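Local coordinates for binding domain (Hc) of Paraclostridial Mosquitocidal Protein 1 (Paraclostridium bifermentans, PDB 6HOX) that serves as the receptor-binding region of a botulinum-like neurotoxin that targets Anopheles mosquitoes, directing the toxin to host nerve cells, at residues 264-269 and 436-441; 273-278 and 315-320. All blocks are in the same frame, centred on the assembly; numbering follows the deposited sequence.

Both contacts belong to the C-terminal receptor-binding region, interaction 2 nested in the loop that interaction 1 closes. Both are buried, but interaction 1 lies about 12 Å from the chain's centre and interaction 2 about 22 Å (centre to centre), with a larger share of partly exposed residues. Strand 263-267 pairs with strand 435-438 in interaction 1 and also with strand 316-320, which supplies half of interaction 2; M265 CB rests 4.0 Å from V317 CG2. Interaction 1 is rich in backbone bonds, with largely apolar packing and one side-chain bond, from Q268 to Y436. Interaction 2 has one direct backbone bond, from E315 N to L275 O, between segments that do not pair; a buried carboxylate, a hydroxyl and a water do much of the rest.

Interaction 1 of 2, residues 264-269 and 436-441; sequences YMINQA and YFVSED
M265 and F437 run alongside each other off one face of the paired strands. The extended methionine chain (chi1 -179°) lies obliquely against the F437 ring, CG, SD and CE all meeting its CE1-CZ side: CG sits 3.7 Å from F437 CE1, and SD stands 4.9 Å from the F437 ring centroid in an oblique Met-aromatic contact. V317 and I319 of the neighbouring strand fill in beside the phenylalanine. These strands are antiparallel elements of the beta-trefoil that forms the C-terminal half of clostridial receptor-binding regions. Two pairs of backbone bonds set the register, Y264 with V438 and I266 with Y436; the straightest, Y436 N to I266 O, measures 2.9 Å at 177°. On the opposite face the bumps are methyls: I266 CD1 presses into V438 CG2 at a tight 3.4 Å, while the Y264 ring brings CD2 within 3.5 Å of V438 O. Past the strand, beside an Asx turn from N267 OD1 to A269 N, Q268 packs CB and CG against the Y436 ring, CB 3.7 Å from CE2. Its NE2 then donates to Y436 OH at 2.8 Å, the hydroxyl nearly in the amide plane. F252 meets the same tyrosine edge-to-face.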
loop_
_atom_site.group_PDB
_atom_site.type_symbol
_atom_site.label_atom_id
_atom_site.label_comp_id
_atom_site.label_asym_id
_atom_site.label_seq_id
_atom_site.Cartn_x
_atom_site.Cartn_y
_atom_site.Cartn_z
ATOM N N TYR A 264 4.683 13.914 5.357
ATOM C CA TYR A 264 3.430 14.527 5.732
ATOM C C TYR A 264 2.726 13.588 6.703
ATOM O O TYR A 264 2.671 12.373 6.487
ATOM C CB TYR A 264 2.553 14.808 4.506
ATOM C CG TYR A 264 3.256 15.620 3.450
ATOM C CD1 TYR A 264 3.375 16.995 3.557
ATOM C CD2 TYR A 264 3.827 15.006 2.349
ATOM C CE1 TYR A 264 4.036 17.736 2.589
ATOM C CE2 TYR A 264 4.497 15.732 1.374
ATOM C CZ TYR A 264 4.612 17.102 1.500
ATOM O OH TYR A 264 5.267 17.815 0.529
ATOM N N MET A 265 2.169 14.170 7.758
ATOM C CA MET A 265 1.531 13.416 8.792
ATOM C C MET A 265 0.038 13.700 8.703
ATOM O O MET A 265 -0.358 14.875 8.696
ATOM C CB MET A 265 2.092 13.807 10.163
ATOM C CG MET A 265 1.493 13.050 11.313
ATOM S SD MET A 265 2.280 13.544 12.842
ATOM C CE MET A 265 1.504 12.383 13.962
ATOM N N ILE A 266 -0.750 12.616 8.606
ATOM C CA ILE A 266 -2.174 12.641 8.291
ATOM C C ILE A 266 -2.957 11.787 9.292
ATOM O O ILE A 266 -2.554 10.687 9.669
ATOM C CB ILE A 266 -2.394 12.137 6.853
ATOM C CG1 ILE A 266 -1.777 13.100 5.838
ATOM C CG2 ILE A 266 -3.870 11.879 6.595
ATOM C CD1 ILE A 266 -1.675 12.543 4.437
ATOM N N ASN A 267 -4.127 12.298 9.672
ATOM C CA ASN A 267 -5.058 11.585 10.507
ATOM C C ASN A 267 -6.031 10.833 9.608
ATOM O O ASN A 267 -6.541 11.399 8.652
ATOM C CB ASN A 267 -5.841 12.510 11.434
ATOM C CG ASN A 267 -6.645 11.727 12.446
ATOM O OD1 ASN A 267 -7.761 11.302 12.166
ATOM N ND2 ASN A 267 -6.078 11.513 13.619
ATOM N N GLN A 268 -6.288 9.564 9.946
ATOM C CA GLN A 268 -7.074 8.697 9.084
ATOM C C GLN A 268 -8.477 9.279 8.874
ATOM O O GLN A 268 -9.068 9.068 7.831
ATOM C CB GLN A 268 -7.130 7.276 9.636
ATOM C CG GLN A 268 -7.917 6.318 8.752
ATOM C CD GLN A 268 -7.877 4.929 9.320
ATOM O OE1 GLN A 268 -8.450 4.658 10.374
ATOM N NE2 GLN A 268 -7.110 4.062 8.676
ATOM N N ALA A 269 -8.997 10.027 9.850
ATOM C CA ALA A 269 -10.364 10.519 9.791
ATOM C C ALA A 269 -10.504 11.649 8.762
ATOM O O ALA A 269 -11.588 11.871 8.300
ATOM C CB ALA A 269 -10.838 10.945 11.169
ATOM N N TYR A 436 -1.068 8.252 9.673
ATOM C CA TYR A 436 -0.269 7.892 8.524
ATOM C C TYR A 436 0.895 8.867 8.354
ATOM O O TYR A 436 0.773 10.086 8.613
ATOM C CB TYR A 436 -1.072 7.950 7.222
ATOM C CG TYR A 436 -2.199 6.971 7.063
ATOM C CD1 TYR A 436 -1.986 5.660 6.661
ATOM C CD2 TYR A 436 -3.509 7.394 7.199
ATOM C CE1 TYR A 436 -3.040 4.787 6.432
ATOM C CE2 TYR A 436 -4.569 6.520 7.021
ATOM C CZ TYR A 436 -4.339 5.215 6.625
ATOM O OH TYR A 436 -5.413 4.382 6.446
ATOM N N PHE A 437 2.001 8.336 7.822
ATOM C CA PHE A 437 3.107 9.134 7.345
ATOM C C PHE A 437 3.269 8.912 5.832
ATOM O O PHE A 437 3.396 7.776 5.389
ATOM C CB PHE A 437 4.363 8.774 8.137
ATOM C CG PHE A 437 4.277 9.122 9.595
ATOM C CD1 PHE A 437 4.549 10.406 10.032
ATOM C CD2 PHE A 437 3.865 8.176 10.528
ATOM C CE1 PHE A 437 4.436 10.727 11.382
ATOM C CE2 PHE A 437 3.772 8.494 11.876
ATOM C CZ PHE A 437 4.074 9.766 12.303
ATOM N N VAL A 438 3.274 10.012 5.060
ATOM C CA VAL A 438 3.332 10.003 3.595
ATOM C C VAL A 438 4.586 10.748 3.130
ATOM O O VAL A 438 4.818 11.868 3.554
ATOM C CB VAL A 438 2.106 10.694 2.956
ATOM C CG1 VAL A 438 2.055 10.437 1.453
ATOM C CG2 VAL A 438 0.795 10.293 3.591
ATOM N N SER A 439 5.289 10.159 2.164
ATOM C CA SER A 439 6.408 10.739 1.434
ATOM C C SER A 439 5.971 10.922 -0.024
ATOM O O SER A 439 5.138 10.148 -0.522
ATOM C CB SER A 439 7.621 9.838 1.522
ATOM O OG SER A 439 7.250 8.473 1.262
ATOM N N GLU A 440 6.498 11.957 -0.690
ATOM C CA GLU A 440 6.235 12.202 -2.103
ATOM C C GLU A 440 6.735 11.005 -2.924
ATOM O O GLU A 440 7.799 10.465 -2.664
ATOM C CB GLU A 440 6.912 13.511 -2.516
ATOM C CG GLU A 440 6.612 13.937 -3.939
ATOM C CD GLU A 440 6.639 15.441 -4.190
ATOM O OE1 GLU A 440 6.966 16.204 -3.237
ATOM O OE2 GLU A 440 6.320 15.851 -5.339
ATOM N N ASP A 441 5.946 10.598 -3.917
ATOM C CA ASP A 441 6.271 9.494 -4.811
ATOM C C ASP A 441 5.773 9.855 -6.215
ATOM O O ASP A 441 4.717 10.437 -6.398
ATOM C CB ASP A 441 5.641 8.172 -4.333
ATOM C CG ASP A 441 5.940 6.978 -5.229
ATOM O OD1 ASP A 441 7.061 6.462 -5.146
ATOM O OD2 ASP A 441 5.059 6.587 -6.017
#

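Interaction 2 of 2, residues 273-278 and 315-320; sequences GPLRST and EKVKII
In the flat carboxylate of E315, OE2 is met from opposite sides of the carboxylate plane, S277 OG tilted well out to one side and a water tilted to the other. The contact lies in the beta-trefoil of the receptor-binding region, where the start of strand 275-280 passes the residues around E315 without pairing with strand 316-320; strand 285-291 is the sheet partner of the first, strands 263-267 and 333-339 those of the second. S277 OG lies 2.4 Å from E315 OE2, very short for a hydrogen bond, so the exact length is doubtful, and the hydroxyl is also bonded to Y342. Two bends bring the carboxylate here: CG of E315 stands beside its own backbone N, and a second turn at chi2 (-67°) folds the acid back toward the serine. On the way E315 CG passes the backbone of R276, 3.8 Å from R276 C. The R276 side chain leads elsewhere, to a salt bridge with D313. E315 is also gripped by its main chain, since its N donates to L275 O at 2.7 Å, almost straight at 173°. The apolar side of the contact begins beside that bond. L275 reaches across at about a right angle to V317, its CD2 4.0 Å from V317 CG1, and M265 and F339 touch the same leucine. Around the acid, the water completes a bridge between the segments: it accepts from S277 N at 2.8 Å and probably donates to E315 OE2 at 2.8 Å.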
loop_
_atom_site.group_PDB
_atom_site.type_symbol
_atom_site.label_atom_id
_atom_site.label_comp_id
_atom_site.label_asym_id
_atom_site.label_seq_id
_atom_site.Cartn_x
_atom_site.Cartn_y
_atom_site.Cartn_z
ATOM N N GLY A 273 -6.944 16.502 4.997
ATOM C CA GLY A 273 -6.724 17.597 5.968
ATOM C C GLY A 273 -5.235 17.819 6.222
ATOM O O GLY A 273 -4.557 16.934 6.723
ATOM N N PRO A 274 -4.656 18.988 5.867
ATOM C CA PRO A 274 -3.226 19.221 6.076
ATOM C C PRO A 274 -2.881 19.534 7.543
ATOM O O PRO A 274 -3.595 20.294 8.182
ATOM C CB PRO A 274 -2.962 20.448 5.185
ATOM C CG PRO A 274 -4.264 21.221 5.225
ATOM C CD PRO A 274 -5.338 20.146 5.263
ATOM N N LEU A 275 -1.796 18.946 8.058
ATOM C CA LEU A 275 -1.301 19.274 9.394
ATOM C C LEU A 275 -0.676 20.673 9.317
ATOM O O LEU A 275 0.259 20.923 8.543
ATOM C CB LEU A 275 -0.299 18.211 9.854
ATOM C CG LEU A 275 0.448 18.479 11.161
ATOM C CD1 LEU A 275 -0.453 18.318 12.372
ATOM C CD2 LEU A 275 1.637 17.551 11.287
ATOM N N ARG A 276 -1.247 21.587 10.107
ATOM C CA ARG A 276 -0.791 22.982 10.194
ATOM C C ARG A 276 -0.465 23.300 11.664
ATOM O O ARG A 276 -0.665 22.459 12.554
ATOM C CB ARG A 276 -1.849 23.912 9.589
ATOM C CG ARG A 276 -2.141 23.649 8.117
ATOM C CD ARG A 276 -3.248 24.523 7.548
ATOM N NE ARG A 276 -2.881 25.934 7.579
ATOM C CZ ARG A 276 -3.594 26.918 7.040
ATOM N NH1 ARG A 276 -4.750 26.640 6.456
ATOM N NH2 ARG A 276 -3.146 28.164 7.080
ATOM N N SER A 277 0.069 24.504 11.900
ATOM C CA SER A 277 0.323 24.999 13.254
ATOM C C SER A 277 -0.000 26.494 13.341
ATOM O O SER A 277 0.028 27.219 12.352
ATOM C CB SER A 277 1.732 24.735 13.692
ATOM O OG SER A 277 2.649 25.474 12.911
ATOM N N THR A 278 -0.319 26.929 14.557
ATOM C CA THR A 278 -0.746 28.281 14.832
ATOM C C THR A 278 -0.175 28.701 16.193
ATOM O O THR A 278 -0.324 27.980 17.200
ATOM C CB THR A 278 -2.276 28.383 14.775
ATOM O OG1 THR A 278 -2.628 29.760 14.933
ATOM C CG2 THR A 278 -2.972 27.560 15.836
ATOM N N GLU A 315 2.781 21.417 7.569
ATOM C CA GLU A 315 3.918 21.058 8.399
ATOM C C GLU A 315 4.498 19.728 7.929
ATOM O O GLU A 315 3.816 18.703 7.987
ATOM C CB GLU A 315 3.501 20.915 9.862
ATOM C CG GLU A 315 2.937 22.193 10.457
ATOM C CD GLU A 315 3.918 23.342 10.600
ATOM O OE1 GLU A 315 5.137 23.114 10.485
ATOM O OE2 GLU A 315 3.453 24.461 10.846
ATOM N N LYS A 316 5.765 19.753 7.512
ATOM C CA LYS A 316 6.530 18.540 7.302
ATOM C C LYS A 316 7.084 18.071 8.656
ATOM O O LYS A 316 7.444 18.909 9.483
ATOM C CB LYS A 316 7.658 18.799 6.300
ATOM C CG LYS A 316 7.185 19.262 4.930
ATOM C CD LYS A 316 6.773 18.119 4.033
ATOM C CE LYS A 316 7.949 17.489 3.317
ATOM N NZ LYS A 316 7.771 16.030 3.136
ATOM N N VAL A 317 7.164 16.743 8.855
ATOM C CA VAL A 317 7.719 16.134 10.094
ATOM C C VAL A 317 8.764 15.058 9.765
ATOM O O VAL A 317 8.750 14.426 8.711
ATOM C CB VAL A 317 6.615 15.545 10.993
ATOM C CG1 VAL A 317 5.507 16.546 11.259
ATOM C CG2 VAL A 317 6.027 14.256 10.422
ATOM N N LYS A 318 9.655 14.837 10.729
ATOM C CA LYS A 318 10.569 13.716 10.744
ATOM C C LYS A 318 10.426 13.014 12.085
ATOM O O LYS A 318 10.262 13.701 13.127
ATOM C CB LYS A 318 12.022 14.176 10.622
ATOM C CG LYS A 318 12.443 14.599 9.230
ATOM C CD LYS A 318 13.923 14.855 9.125
ATOM C CE LYS A 318 14.357 15.162 7.709
ATOM N NZ LYS A 318 15.788 15.530 7.673
ATOM N N ILE A 319 10.528 11.680 12.059
ATOM C CA ILE A 319 10.515 10.843 13.259
ATOM C C ILE A 319 11.980 10.662 13.667
ATOM O O ILE A 319 12.806 10.273 12.860
ATOM C CB ILE A 319 9.802 9.492 13.005
ATOM C CG1 ILE A 319 8.427 9.663 12.351
ATOM C CG2 ILE A 319 9.716 8.687 14.290
ATOM C CD1 ILE A 319 7.823 8.380 11.800
ATOM N N ILE A 320 12.295 10.983 14.921
ATOM C CA ILE A 320 13.664 11.015 15.401
ATOM C C ILE A 320 13.777 10.155 16.664
ATOM O O ILE A 320 12.915 10.187 17.536
ATOM C CB ILE A 320 14.098 12.465 15.673
ATOM C CG1 ILE A 320 13.995 13.322 14.411
ATOM C CG2 ILE A 320 15.505 12.509 16.258
ATOM C CD1 ILE A 320 14.977 12.945 13.356
HETATM O O HOH W 1 1.231 25.581 9.567
#